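Local coordinates for ABC transporter, periplasmic substrate-binding protein (PDB 1TWY), which probably binds phosphate in the periplasm as the receptor of an ABC-type transporter and delivers it to the membrane permease, at residues D43-K48 with I256-S261; V76-M81 with E250-F255; T132-V137 with Q142-V147. All blocks are in the same frame, centred on the assembly; numbering follows the deposited sequence.

Contact 1 of 3, residues D43-K48 with I256-S261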
ATOM      1  N   ASP A  43     -14.138   1.063  -5.418  1.00 22.71           N
ATOM      2  CA  ASP A  43     -15.119   0.524  -6.334  1.00 23.71           C
ATOM      3  C   ASP A  43     -16.315  -0.175  -5.608  1.00 27.11           C
ATOM      4  O   ASP A  43     -17.484   0.022  -5.903  1.00 26.35           O
ATOM      5  CB  ASP A  43     -14.448  -0.517  -7.213  1.00 25.19           C
ATOM      6  CG  ASP A  43     -13.685   0.073  -8.411  1.00 27.55           C
ATOM      7  OD1 ASP A  43     -13.852   1.282  -8.762  1.00 27.32           O
ATOM      8  OD2 ASP A  43     -12.783  -0.597  -8.872  1.00 29.63           O
ATOM      9  N   VAL A  44     -15.983  -0.933  -4.596  1.00 25.06           N
ATOM     10  CA  VAL A  44     -17.043  -1.514  -3.731  1.00 23.40           C
ATOM     11  C   VAL A  44     -17.849  -0.499  -2.933  1.00 26.82           C
ATOM     12  O   VAL A  44     -19.083  -0.586  -2.856  1.00 27.51           O
ATOM     13  CB  VAL A  44     -16.433  -2.460  -2.752  1.00 22.10           C
ATOM     14  CG1 VAL A  44     -17.536  -3.144  -1.912  1.00 28.31           C
ATOM     15  CG2 VAL A  44     -15.616  -3.588  -3.481  1.00 25.23           C
ATOM     16  N   LEU A  45     -17.196   0.486  -2.370  1.00 22.53           N
ATOM     17  CA  LEU A  45     -17.899   1.475  -1.562  1.00 23.96           C
ATOM     18  C   LEU A  45     -18.865   2.252  -2.444  1.00 24.99           C
ATOM     19  O   LEU A  45     -19.954   2.605  -2.037  1.00 28.29           O
ATOM     20  CB  LEU A  45     -16.898   2.384  -0.837  1.00 22.62           C
ATOM     21  CG  LEU A  45     -16.010   1.628   0.118  1.00 22.19           C
ATOM     22  CD1 LEU A  45     -14.919   2.518   0.616  1.00 23.56           C
ATOM     23  CD2 LEU A  45     -16.911   1.152   1.360  1.00 24.97           C
ATOM     24  N   ALA A  46     -18.382   2.634  -3.617  1.00 24.42           N
ATOM     25  CA  ALA A  46     -19.165   3.424  -4.556  1.00 26.00           C
ATOM     26  C   ALA A  46     -20.447   2.624  -4.971  1.00 33.28           C
ATOM     27  O   ALA A  46     -21.568   3.142  -4.897  1.00 33.81           O
ATOM     28  CB  ALA A  46     -18.363   3.770  -5.795  1.00 27.16           C
ATOM     29  N   GLU A  47     -20.244   1.383  -5.400  1.00 34.94           N
ATOM     30  CA  GLU A  47     -21.386   0.546  -5.809  1.00 39.60           C
ATOM     31  C   GLU A  47     -22.398   0.438  -4.645  1.00 36.40           C
ATOM     32  O   GLU A  47     -23.596   0.593  -4.843  1.00 35.78           O
ATOM     33  CB  GLU A  47     -20.909  -0.824  -6.334  1.00 39.67           C
ATOM     34  CG  GLU A  47     -22.034  -1.826  -6.658  1.00 49.69           C
ATOM     35  CD  GLU A  47     -21.635  -2.846  -7.741  1.00 64.53           C
ATOM     36  OE1 GLU A  47     -21.055  -2.454  -8.807  1.00 66.51           O
ATOM     37  OE2 GLU A  47     -21.888  -4.057  -7.527  1.00 66.36           O
ATOM     38  N   LYS A  48     -21.934   0.286  -3.406  1.00 35.02           N
ATOM     39  CA  LYS A  48     -22.823   0.335  -2.256  1.00 36.72           C
ATOM     40  C   LYS A  48     -23.573   1.670  -2.148  1.00 38.21           C
ATOM     41  O   LYS A  48     -24.777   1.702  -1.896  1.00 39.20           O
ATOM     42  CB  LYS A  48     -22.049  -0.003  -0.963  1.00 35.80           C
ATOM     43  CG  LYS A  48     -22.691   0.294   0.415  1.00 44.45           C
ATOM     44  CD  LYS A  48     -23.873  -0.629   0.792  1.00 55.13           C
ATOM     45  CE  LYS A  48     -23.928  -0.905   2.292  1.00 51.92           C
ATOM     46  NZ  LYS A  48     -23.361  -2.270   2.596  1.00 58.54           N
ATOM     47  N   ILE A 256     -18.678  11.726   1.379  1.00 24.00           N
ATOM     48  CA  ILE A 256     -17.658  11.762   2.443  1.00 23.29           C
ATOM     49  C   ILE A 256     -18.196  11.242   3.779  1.00 23.10           C
ATOM     50  O   ILE A 256     -17.600  10.320   4.431  1.00 23.04           O
ATOM     51  CB  ILE A 256     -17.073  13.179   2.602  1.00 22.19           C
ATOM     52  CG1 ILE A 256     -16.360  13.629   1.324  1.00 22.57           C
ATOM     53  CG2 ILE A 256     -16.094  13.265   3.787  1.00 23.89           C
ATOM     54  CD1 ILE A 256     -14.953  13.028   1.161  1.00 29.52           C
ATOM     55  N   ALA A 257     -19.377  11.724   4.188  1.00 25.00           N
ATOM     56  CA  ALA A 257     -20.042  11.090   5.321  1.00 24.99           C
ATOM     57  C   ALA A 257     -20.224   9.568   5.318  1.00 24.60           C
ATOM     58  O   ALA A 257     -19.960   8.877   6.315  1.00 24.98           O
ATOM     59  CB  ALA A 257     -21.494  11.743   5.570  1.00 21.15           C
ATOM     60  N   PHE A 258     -20.700   9.078   4.211  1.00 24.42           N
ATOM     61  CA  PHE A 258     -20.812   7.646   4.021  1.00 24.59           C
ATOM     62  C   PHE A 258     -19.443   6.910   4.217  1.00 20.85           C
ATOM     63  O   PHE A 258     -19.377   5.833   4.761  1.00 19.41           O
ATOM     64  CB  PHE A 258     -21.329   7.360   2.620  1.00 19.87           C
ATOM     65  CG  PHE A 258     -21.165   5.940   2.193  1.00 22.28           C
ATOM     66  CD1 PHE A 258     -21.938   4.969   2.696  1.00 26.89           C
ATOM     67  CD2 PHE A 258     -20.142   5.587   1.240  1.00 23.97           C
ATOM     68  CE1 PHE A 258     -21.780   3.678   2.306  1.00 27.25           C
ATOM     69  CE2 PHE A 258     -19.998   4.297   0.836  1.00 28.92           C
ATOM     70  CZ  PHE A 258     -20.816   3.342   1.324  1.00 31.66           C
ATOM     71  N   LEU A 259     -18.342   7.534   3.752  1.00 21.50           N
ATOM     72  CA  LEU A 259     -17.040   6.921   3.846  1.00 20.25           C
ATOM     73  C   LEU A 259     -16.597   6.798   5.274  1.00 22.23           C
ATOM     74  O   LEU A 259     -15.799   5.966   5.623  1.00 24.86           O
ATOM     75  CB  LEU A 259     -15.955   7.639   3.007  1.00 19.48           C
ATOM     76  CG  LEU A 259     -16.110   7.598   1.515  1.00 19.98           C
ATOM     77  CD1 LEU A 259     -15.004   8.437   0.830  1.00 24.62           C
ATOM     78  CD2 LEU A 259     -16.074   6.172   1.044  1.00 18.75           C
ATOM     79  N   LYS A 260     -17.209   7.597   6.142  1.00 22.50           N
ATOM     80  CA  LYS A 260     -16.940   7.623   7.551  1.00 18.29           C
ATOM     81  C   LYS A 260     -17.919   6.816   8.418  1.00 20.88           C
ATOM     82  O   LYS A 260     -17.713   6.621   9.582  1.00 24.97           O
ATOM     83  CB  LYS A 260     -17.007   9.073   7.958  1.00 22.88           C
ATOM     84  CG  LYS A 260     -15.816   9.940   7.400  1.00 26.69           C
ATOM     85  CD  LYS A 260     -15.813  11.348   8.025  1.00 26.17           C
ATOM     86  CE  LYS A 260     -14.771  12.142   7.258  1.00 28.10           C
ATOM     87  NZ  LYS A 260     -14.539  13.482   7.844  1.00 28.73           N
ATOM     88  N   SER A 261     -18.898   6.241   7.742  1.00 19.39           N
ATOM     89  CA  SER A 261     -19.985   5.503   8.351  1.00 21.26           C
ATOM     90  C   SER A 261     -19.601   4.033   8.670  1.00 22.83           C
ATOM     91  O   SER A 261     -18.693   3.389   8.089  1.00 21.36           O
ATOM     92  CB  SER A 261     -21.166   5.498   7.399  1.00 21.57           C
ATOM     93  OG  SER A 261     -21.123   4.526   6.358  1.00 26.27           O
TER
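Phe258 reaches from helix 256-260 to the backbone and side chains of helix 43-48, and its ring does most of the touching. CE2 of Phe258 lies 3.3 Å from the carbonyl oxygen Leu45 O, and the same ring atom is 4.0 Å from Leu45 CB. Next to it, CZ of Phe258 packs on Lys48 CG at 3.7 Å, the lysine side chain running nearly perpendicular to the phenylalanine. The oxygen and the methylene both come in obliquely, neither squarely over the ring face nor at its rim. With CG anti to the backbone N (chi1 166°), the ring extends away from its own helix and spans the distance between the helices, whose segment axes approach to 11.1 Å and make an angle of 113°. Beside the ring, the leucines meet by single methyls: Leu45 CD1 and Leu259 CD2 are 3.9 Å apart. This leucine and phenylalanine side is the buried, closely packed part.

The other side is looser. Only the root of Lys48 belongs to the contact; its chain bends at chi2, chi3 and chi4, and the partly exposed residue carries its ammonium end away from helix 256-260. Within its own segment, Ser261 OG donates to Phe258 O at 2.7 Å, and the serine is the N-cap of the following helix.

Two helices distant in sequence, 36-52 and 250-260, thus pack through side chains on one side of the mixed sheet, as expected in an alpha/beta lobe of a binding protein. Helix 262-270 lies beside them, with Ala264, Leu267 and Ile268 against Leu45, while Leu259 rests on Leu100 of strand 96-109 and Ala46 on Val58 and Val60 of strand 57-62.

Contact 2 of 3, residues V76-M81 with E250-F255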
ATOM      1  N   VAL A  76     -11.164  19.289 -11.323  1.00 23.57           N
ATOM      2  CA  VAL A  76     -11.828  18.306 -12.148  1.00 24.32           C
ATOM      3  C   VAL A  76     -11.999  16.922 -11.551  1.00 30.93           C
ATOM      4  O   VAL A  76     -12.293  15.998 -12.331  1.00 39.21           O
ATOM      5  CB  VAL A  76     -11.025  18.190 -13.540  1.00 30.68           C
ATOM      6  CG1 VAL A  76     -11.027  19.535 -14.287  1.00 36.47           C
ATOM      7  CG2 VAL A  76      -9.574  17.798 -13.354  1.00 39.64           C
ATOM      8  N   ALA A  77     -11.594  16.728 -10.280  1.00 21.25           N
ATOM      9  CA  ALA A  77     -12.112  15.720  -9.358  1.00 23.99           C
ATOM     10  C   ALA A  77     -12.762  16.401  -8.141  1.00 25.84           C
ATOM     11  O   ALA A  77     -12.315  17.458  -7.759  1.00 26.27           O
ATOM     12  CB  ALA A  77     -10.950  14.808  -8.847  1.00 24.59           C
ATOM     13  N   ASP A  78     -13.789  15.786  -7.534  1.00 20.93           N
ATOM     14  CA  ASP A  78     -14.389  16.227  -6.313  1.00 22.63           C
ATOM     15  C   ASP A  78     -13.641  15.725  -5.084  1.00 24.79           C
ATOM     16  O   ASP A  78     -13.629  16.381  -4.042  1.00 21.90           O
ATOM     17  CB  ASP A  78     -15.794  15.771  -6.241  1.00 21.34           C
ATOM     18  CG  ASP A  78     -16.630  16.307  -7.359  1.00 29.13           C
ATOM     19  OD1 ASP A  78     -16.832  17.557  -7.403  1.00 32.70           O
ATOM     20  OD2 ASP A  78     -17.109  15.567  -8.216  1.00 28.62           O
ATOM     21  N   ILE A  79     -13.045  14.524  -5.228  1.00 20.70           N
ATOM     22  CA  ILE A  79     -12.345  13.849  -4.175  1.00 19.74           C
ATOM     23  C   ILE A  79     -11.073  13.270  -4.695  1.00 18.74           C
ATOM     24  O   ILE A  79     -11.135  12.747  -5.757  1.00 19.46           O
ATOM     25  CB  ILE A  79     -13.246  12.741  -3.464  1.00 19.22           C
ATOM     26  CG1 ILE A  79     -14.589  13.381  -3.039  1.00 23.10           C
ATOM     27  CG2 ILE A  79     -12.493  12.201  -2.262  1.00 16.70           C
ATOM     28  CD1 ILE A  79     -15.642  12.412  -2.540  1.00 18.13           C
ATOM     29  N   ALA A  80      -9.959  13.285  -3.990  1.00 17.38           N
ATOM     30  CA  ALA A  80      -8.841  12.484  -4.440  1.00 19.92           C
ATOM     31  C   ALA A  80      -8.640  11.336  -3.419  1.00 19.75           C
ATOM     32  O   ALA A  80      -8.988  11.402  -2.244  1.00 17.68           O
ATOM     33  CB  ALA A  80      -7.612  13.275  -4.618  1.00 19.21           C
HETATM   34  N   MSE A  81      -7.948  10.281  -3.875  1.00 17.64           N
HETATM   35  CA  MSE A  81      -7.604   9.226  -3.000  1.00 18.04           C
HETATM   36  C   MSE A  81      -6.077   8.948  -3.220  1.00 18.29           C
HETATM   37  O   MSE A  81      -5.600   9.006  -4.358  1.00 18.72           O
HETATM   38  CB  MSE A  81      -8.497   7.983  -3.228  1.00 22.11           C
HETATM   39  CG  MSE A  81      -8.448   7.454  -4.519  1.00 31.61           C
HETATM   40 SE   MSE A  81     -10.063   6.198  -4.801  1.00 26.23          SE
HETATM   41  CE  MSE A  81      -9.693   6.476  -6.672  1.00 25.01           C
ATOM     42  N   GLU A 250     -22.954  19.655  -1.796  1.00 47.90           N
ATOM     43  CA  GLU A 250     -23.607  18.718  -0.886  1.00 49.39           C
ATOM     44  C   GLU A 250     -23.474  17.229  -1.272  1.00 45.00           C
ATOM     45  O   GLU A 250     -23.409  16.369  -0.388  1.00 45.44           O
ATOM     46  CB  GLU A 250     -25.118  19.069  -0.738  1.00 55.41           C
ATOM     47  CG  GLU A 250     -25.441  20.549  -0.390  1.00 62.53           C
ATOM     48  CD  GLU A 250     -24.481  21.188   0.636  1.00 72.18           C
ATOM     49  OE1 GLU A 250     -23.659  22.084   0.242  1.00 73.64           O
ATOM     50  OE2 GLU A 250     -24.542  20.794   1.835  1.00 68.36           O
ATOM     51  N   GLN A 251     -23.500  16.898  -2.563  1.00 43.32           N
ATOM     52  CA  GLN A 251     -23.401  15.485  -2.963  1.00 43.69           C
ATOM     53  C   GLN A 251     -22.003  14.954  -2.486  1.00 35.70           C
ATOM     54  O   GLN A 251     -21.935  13.880  -1.924  1.00 36.00           O
ATOM     55  CB  GLN A 251     -23.562  15.273  -4.493  1.00 48.53           C
ATOM     56  CG  GLN A 251     -24.866  15.853  -5.181  1.00 58.35           C
ATOM     57  CD  GLN A 251     -25.020  17.409  -5.035  1.00 67.20           C
ATOM     58  OE1 GLN A 251     -24.070  18.183  -5.292  1.00 64.09           O
ATOM     59  NE2 GLN A 251     -26.210  17.850  -4.581  1.00 73.36           N
ATOM     60  N   THR A 252     -20.940  15.711  -2.721  1.00 35.21           N
ATOM     61  CA  THR A 252     -19.606  15.416  -2.174  1.00 33.42           C
ATOM     62  C   THR A 252     -19.653  15.224  -0.621  1.00 30.68           C
ATOM     63  O   THR A 252     -19.196  14.190  -0.093  1.00 25.94           O
ATOM     64  CB  THR A 252     -18.610  16.524  -2.582  1.00 30.50           C
ATOM     65  OG1 THR A 252     -18.461  16.563  -4.017  1.00 33.90           O
ATOM     66  CG2 THR A 252     -17.185  16.177  -2.084  1.00 34.84           C
ATOM     67  N   LYS A 253     -20.252  16.155   0.127  1.00 32.11           N
ATOM     68  CA  LYS A 253     -20.303  16.005   1.583  1.00 33.34           C
ATOM     69  C   LYS A 253     -21.051  14.724   2.015  1.00 32.47           C
ATOM     70  O   LYS A 253     -20.641  14.004   2.902  1.00 30.12           O
ATOM     71  CB  LYS A 253     -20.925  17.268   2.217  1.00 37.14           C
ATOM     72  CG  LYS A 253     -20.001  18.471   1.995  1.00 48.35           C
ATOM     73  CD  LYS A 253     -20.200  19.670   2.978  1.00 52.77           C
ATOM     74  CE  LYS A 253     -21.643  20.120   3.122  1.00 54.28           C
ATOM     75  NZ  LYS A 253     -21.714  21.631   3.263  1.00 50.50           N
ATOM     76  N   GLU A 254     -22.134  14.396   1.339  1.00 29.61           N
ATOM     77  CA  GLU A 254     -22.850  13.186   1.585  1.00 31.38           C
ATOM     78  C   GLU A 254     -22.024  11.888   1.297  1.00 26.57           C
ATOM     79  O   GLU A 254     -22.098  10.927   2.063  1.00 29.60           O
ATOM     80  CB  GLU A 254     -24.153  13.209   0.788  1.00 34.12           C
ATOM     81  CG  GLU A 254     -25.124  12.127   1.134  1.00 41.62           C
ATOM     82  CD  GLU A 254     -26.536  12.362   0.536  1.00 56.36           C
ATOM     83  OE1 GLU A 254     -26.836  13.460  -0.025  1.00 56.62           O
ATOM     84  OE2 GLU A 254     -27.353  11.431   0.630  1.00 61.21           O
ATOM     85  N   PHE A 255     -21.262  11.884   0.225  1.00 26.78           N
ATOM     86  CA  PHE A 255     -20.407  10.714  -0.024  1.00 27.56           C
ATOM     87  C   PHE A 255     -19.279  10.615   1.043  1.00 21.23           C
ATOM     88  O   PHE A 255     -18.968   9.486   1.565  1.00 23.95           O
ATOM     89  CB  PHE A 255     -19.817  10.744  -1.438  1.00 24.00           C
ATOM     90  CG  PHE A 255     -19.151   9.479  -1.795  1.00 26.84           C
ATOM     91  CD1 PHE A 255     -19.866   8.290  -1.852  1.00 27.88           C
ATOM     92  CD2 PHE A 255     -17.781   9.439  -2.049  1.00 26.58           C
ATOM     93  CE1 PHE A 255     -19.275   7.132  -2.155  1.00 26.09           C
ATOM     94  CE2 PHE A 255     -17.152   8.243  -2.346  1.00 27.41           C
ATOM     95  CZ  PHE A 255     -17.862   7.111  -2.422  1.00 24.17           C
TER
HETATM   96  O   HOH W   1     -17.273  19.108  -4.542  1.00 37.96           O
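Ile79 and Thr252 lie alongside one another with their side chains pointing opposite ways, joining the start of strand 79-82 to helix 250-260. The isoleucine has CG1 beside its backbone N (chi1 -52°) and an extended outer bond, which carries CD1 to the Phe255 ring: it meets CD2 of Phe255 at 3.7 Å, in the ring plane at the edge. Nearer the backbone, Ile79 CG1 packs against the methyl Thr252 CG2 at 3.9 Å. The threonine thus divides its two branches. CG2, anti to the backbone N, faces the isoleucine, while OG1 stands 3.6 Å from Asp78 CB and hydrogen-bonds to Asp249 OD1 just ahead of the segment.

A water links the polar ends, donating to Thr252 OG1 at 2.9 Å and over a longer 3.3 Å to Asp78 OD1. The second carboxylate oxygen, Asp78 OD2, accepts from Thr31 N, which ties down the aspartate at the edge of the apolar patch. Phe255 also touches Ile30, Met42 and Val58, with Tyr49 edge-to-face against its ring. Helix 250-260 packed on the sheet through Ile79 and Phe255 is consistent with the layered alpha/beta lobe of periplasmic binding proteins.

Contact 3 of 3, residues T132-V137 with Q142-V147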
ATOM      1  N   THR A 132      24.101 -10.271   0.704  1.00 17.09           N
ATOM      2  CA  THR A 132      23.821 -11.236  -0.348  1.00 16.24           C
ATOM      3  C   THR A 132      23.687 -12.729   0.124  1.00 17.21           C
ATOM      4  O   THR A 132      23.322 -13.579  -0.700  1.00 20.83           O
ATOM      5  CB  THR A 132      24.814 -11.210  -1.471  1.00 26.45           C
ATOM      6  OG1 THR A 132      26.125 -11.446  -0.912  1.00 24.67           O
ATOM      7  CG2 THR A 132      24.889  -9.850  -2.199  1.00 28.52           C
ATOM      8  N   ASN A 133      23.930 -12.977   1.397  1.00 17.76           N
ATOM      9  CA  ASN A 133      23.843 -14.342   1.963  1.00 20.29           C
ATOM     10  C   ASN A 133      23.081 -14.306   3.204  1.00 17.13           C
ATOM     11  O   ASN A 133      23.212 -13.415   4.076  1.00 20.91           O
ATOM     12  CB  ASN A 133      25.325 -14.856   2.226  1.00 23.82           C
ATOM     13  CG  ASN A 133      25.367 -16.347   2.589  1.00 23.67           C
ATOM     14  OD1 ASN A 133      24.719 -16.749   3.546  1.00 22.59           O
ATOM     15  ND2 ASN A 133      26.097 -17.139   1.846  1.00 31.99           N
ATOM     16  N   TRP A 134      22.158 -15.270   3.406  1.00 18.99           N
ATOM     17  CA  TRP A 134      21.340 -15.358   4.574  1.00 18.55           C
ATOM     18  C   TRP A 134      22.106 -15.455   5.888  1.00 17.32           C
ATOM     19  O   TRP A 134      21.638 -15.055   6.863  1.00 20.19           O
ATOM     20  CB  TRP A 134      20.390 -16.595   4.461  1.00 20.84           C
ATOM     21  CG  TRP A 134      19.176 -16.332   3.532  1.00 18.46           C
ATOM     22  CD1 TRP A 134      19.001 -16.783   2.303  1.00 20.15           C
ATOM     23  CD2 TRP A 134      18.089 -15.399   3.781  1.00 14.48           C
ATOM     24  NE1 TRP A 134      17.842 -16.292   1.758  1.00 18.26           N
ATOM     25  CE2 TRP A 134      17.238 -15.454   2.654  1.00 16.20           C
ATOM     26  CE3 TRP A 134      17.688 -14.645   4.869  1.00 17.25           C
ATOM     27  CZ2 TRP A 134      16.065 -14.710   2.571  1.00 17.39           C
ATOM     28  CZ3 TRP A 134      16.486 -13.895   4.778  1.00 21.16           C
ATOM     29  CH2 TRP A 134      15.712 -13.960   3.617  1.00 18.50           C
ATOM     30  N   LYS A 135      23.322 -15.961   5.835  1.00 21.68           N
ATOM     31  CA  LYS A 135      24.150 -16.088   7.052  1.00 24.44           C
ATOM     32  C   LYS A 135      24.429 -14.730   7.662  1.00 20.70           C
ATOM     33  O   LYS A 135      24.533 -14.594   8.867  1.00 23.97           O
ATOM     34  CB  LYS A 135      25.484 -16.722   6.602  1.00 28.22           C
ATOM     35  CG  LYS A 135      26.551 -17.043   7.605  1.00 40.58           C
ATOM     36  CD  LYS A 135      27.716 -17.820   6.872  1.00 42.12           C
ATOM     37  CE  LYS A 135      29.032 -17.920   7.719  1.00 51.47           C
ATOM     38  NZ  LYS A 135      29.018 -18.966   8.772  1.00 50.37           N
ATOM     39  N   GLN A 136      24.492 -13.716   6.812  1.00 22.24           N
ATOM     40  CA  GLN A 136      24.680 -12.343   7.260  1.00 24.56           C
ATOM     41  C   GLN A 136      23.556 -11.798   8.159  1.00 27.86           C
ATOM     42  O   GLN A 136      23.767 -10.855   8.969  1.00 28.43           O
ATOM     43  CB  GLN A 136      24.869 -11.433   6.067  1.00 21.76           C
ATOM     44  CG  GLN A 136      26.073 -11.682   5.287  1.00 25.74           C
ATOM     45  CD  GLN A 136      26.215 -10.666   4.189  1.00 29.76           C
ATOM     46  OE1 GLN A 136      25.818 -10.891   3.009  1.00 27.60           O
ATOM     47  NE2 GLN A 136      26.723  -9.448   4.603  1.00 37.18           N
ATOM     48  N   VAL A 137      22.339 -12.374   8.057  1.00 25.52           N
ATOM     49  CA  VAL A 137      21.218 -11.876   8.858  1.00 23.84           C
ATOM     50  C   VAL A 137      20.616 -12.972   9.725  1.00 28.83           C
ATOM     51  O   VAL A 137      19.394 -13.001   9.960  1.00 26.51           O
ATOM     52  CB  VAL A 137      20.143 -11.235   7.937  1.00 22.68           C
ATOM     53  CG1 VAL A 137      20.774 -10.095   7.209  1.00 20.51           C
ATOM     54  CG2 VAL A 137      19.574 -12.271   6.937  1.00 22.00           C
ATOM     55  N   GLN A 142      23.587 -19.405   2.396  1.00 22.17           N
ATOM     56  CA  GLN A 142      22.910 -19.562   1.120  1.00 22.56           C
ATOM     57  C   GLN A 142      22.656 -18.150   0.560  1.00 19.08           C
ATOM     58  O   GLN A 142      22.270 -17.285   1.281  1.00 20.13           O
ATOM     59  CB  GLN A 142      21.603 -20.282   1.342  1.00 24.00           C
ATOM     60  CG  GLN A 142      20.756 -20.440   0.083  1.00 21.19           C
ATOM     61  CD  GLN A 142      19.406 -21.164   0.323  1.00 24.66           C
ATOM     62  OE1 GLN A 142      18.820 -21.074   1.393  1.00 24.06           O
ATOM     63  NE2 GLN A 142      19.011 -21.927  -0.630  1.00 21.95           N
ATOM     64  N   LYS A 143      22.954 -17.999  -0.713  1.00 21.41           N
ATOM     65  CA  LYS A 143      22.779 -16.803  -1.489  1.00 19.80           C
ATOM     66  C   LYS A 143      21.296 -16.438  -1.476  1.00 16.70           C
ATOM     67  O   LYS A 143      20.393 -17.285  -1.754  1.00 19.83           O
ATOM     68  CB  LYS A 143      23.285 -16.929  -2.905  1.00 24.74           C
ATOM     69  CG  LYS A 143      23.247 -15.658  -3.742  1.00 30.88           C
ATOM     70  CD  LYS A 143      23.963 -15.831  -5.094  1.00 33.75           C
ATOM     71  CE  LYS A 143      23.840 -14.545  -5.911  1.00 42.64           C
ATOM     72  NZ  LYS A 143      24.053 -13.276  -5.105  1.00 41.90           N
ATOM     73  N   ILE A 144      21.061 -15.173  -1.179  1.00 18.24           N
ATOM     74  CA  ILE A 144      19.674 -14.607  -1.211  1.00 18.63           C
ATOM     75  C   ILE A 144      19.124 -14.425  -2.626  1.00 19.35           C
ATOM     76  O   ILE A 144      19.788 -13.877  -3.524  1.00 22.74           O
ATOM     77  CB  ILE A 144      19.608 -13.298  -0.384  1.00 16.67           C
ATOM     78  CG1 ILE A 144      20.017 -13.534   1.054  1.00 17.43           C
ATOM     79  CG2 ILE A 144      18.129 -12.806  -0.503  1.00 19.20           C
ATOM     80  CD1 ILE A 144      20.128 -12.301   1.789  1.00 18.46           C
ATOM     81  N   ALA A 145      17.894 -14.896  -2.880  1.00 15.72           N
ATOM     82  CA  ALA A 145      17.198 -14.490  -4.159  1.00 14.81           C
ATOM     83  C   ALA A 145      16.167 -13.407  -3.727  1.00 17.20           C
ATOM     84  O   ALA A 145      15.284 -13.694  -2.887  1.00 18.43           O
ATOM     85  CB  ALA A 145      16.477 -15.638  -4.851  1.00 17.87           C
ATOM     86  N   VAL A 146      16.381 -12.205  -4.154  1.00 17.22           N
ATOM     87  CA  VAL A 146      15.503 -11.065  -3.813  1.00 14.99           C
ATOM     88  C   VAL A 146      14.437 -11.067  -4.838  1.00 15.53           C
ATOM     89  O   VAL A 146      14.683 -10.996  -5.970  1.00 16.29           O
ATOM     90  CB  VAL A 146      16.293  -9.773  -3.985  1.00 18.37           C
ATOM     91  CG1 VAL A 146      15.468  -8.536  -3.629  1.00 17.23           C
ATOM     92  CG2 VAL A 146      17.496  -9.804  -3.043  1.00 18.87           C
ATOM     93  N   VAL A 147      13.176 -11.018  -4.415  1.00 15.43           N
ATOM     94  CA  VAL A 147      11.992 -10.997  -5.275  1.00 17.39           C
ATOM     95  C   VAL A 147      11.202  -9.706  -5.031  1.00 13.83           C
ATOM     96  O   VAL A 147      11.001  -9.261  -3.912  1.00 14.56           O
ATOM     97  CB  VAL A 147      11.145 -12.170  -5.051  1.00 13.67           C
ATOM     98  CG1 VAL A 147      10.111 -12.238  -6.261  1.00 17.84           C
ATOM     99  CG2 VAL A 147      11.913 -13.429  -4.905  1.00 17.13           C
TER
HETATM  100  O   HOH W   2      22.215 -12.590  -3.370  1.00 30.68           O
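Ile144 lies over the indole of Trp134, the two side chains set roughly perpendicular. Its CG1 sits 3.5 Å from the centroid of the five-membered ring, only 7° off the normal, a CH-pi contact on one face of the ring system. The isoleucine puts CG1 beside its backbone N (chi1 -59°), and CD1 runs on to Asn133 C at 3.8 Å. Indole NE1 points elsewhere, donating to Gln199 O, which helps fix the rotation of the ring.

The backbones meet in a single beta bridge, Asn133 and Lys143 forming an antiparallel, non-hydrogen-bonded pair. Ile144 N donates to Thr132 O at 2.8 Å, and Trp134 N to Gln142 O at 2.9 Å. The bridge holds the 3-10 turn 134-136 beside the chain that enters strand 145-149. In the alpha/beta lobe this strand runs between strands 182-184 and 200-205, parallel to both, and Trp134 and Ile144 pack on Val201 of the latter.

Asn133, with CG anti to the backbone N, places its amide between Lys135 N and Gln142 N. OD1 accepts from Lys135 N at 2.8 Å, in the carbonyl plane on a lone pair, forming an Asx turn; Gln142 N also reaches this oxygen, at 3.1 Å but from above the plane. The amide nitrogen, Asn133 ND2, hydrogen-bonds to Asp141 OD1. Gln136 folds back to offer OE1, a single oxygen that accepts from both Thr132 N and Asn133 N ahead of the turn. On the outer side, a water accepts from Lys143 NZ at 2.6 Å and donates to Thr132 O and Ile144 O.

Overall arrangement
Contacts 1 and 2 are neighbours, their centres 11 Å apart, and share helix 250-260: one stretch of it meets strand 79-82, the next meets helix 36-52. They touch where Ile256 CD1 lies 3.8 Å from Ile79 CD1. Contact 3 is at the far end of the molecule, its centre 44 Å from that of contact 1 and 47 Å from that of contact 2, on the opposite side of the chain's centre. Contacts 2 and 3 nonetheless reach the same large mixed sheet. Along the chain the three are nested, 3 within 2 within 1, consistent with a chain that leaves one lobe, builds the other and returns, as in two-lobed periplasmic binding proteins.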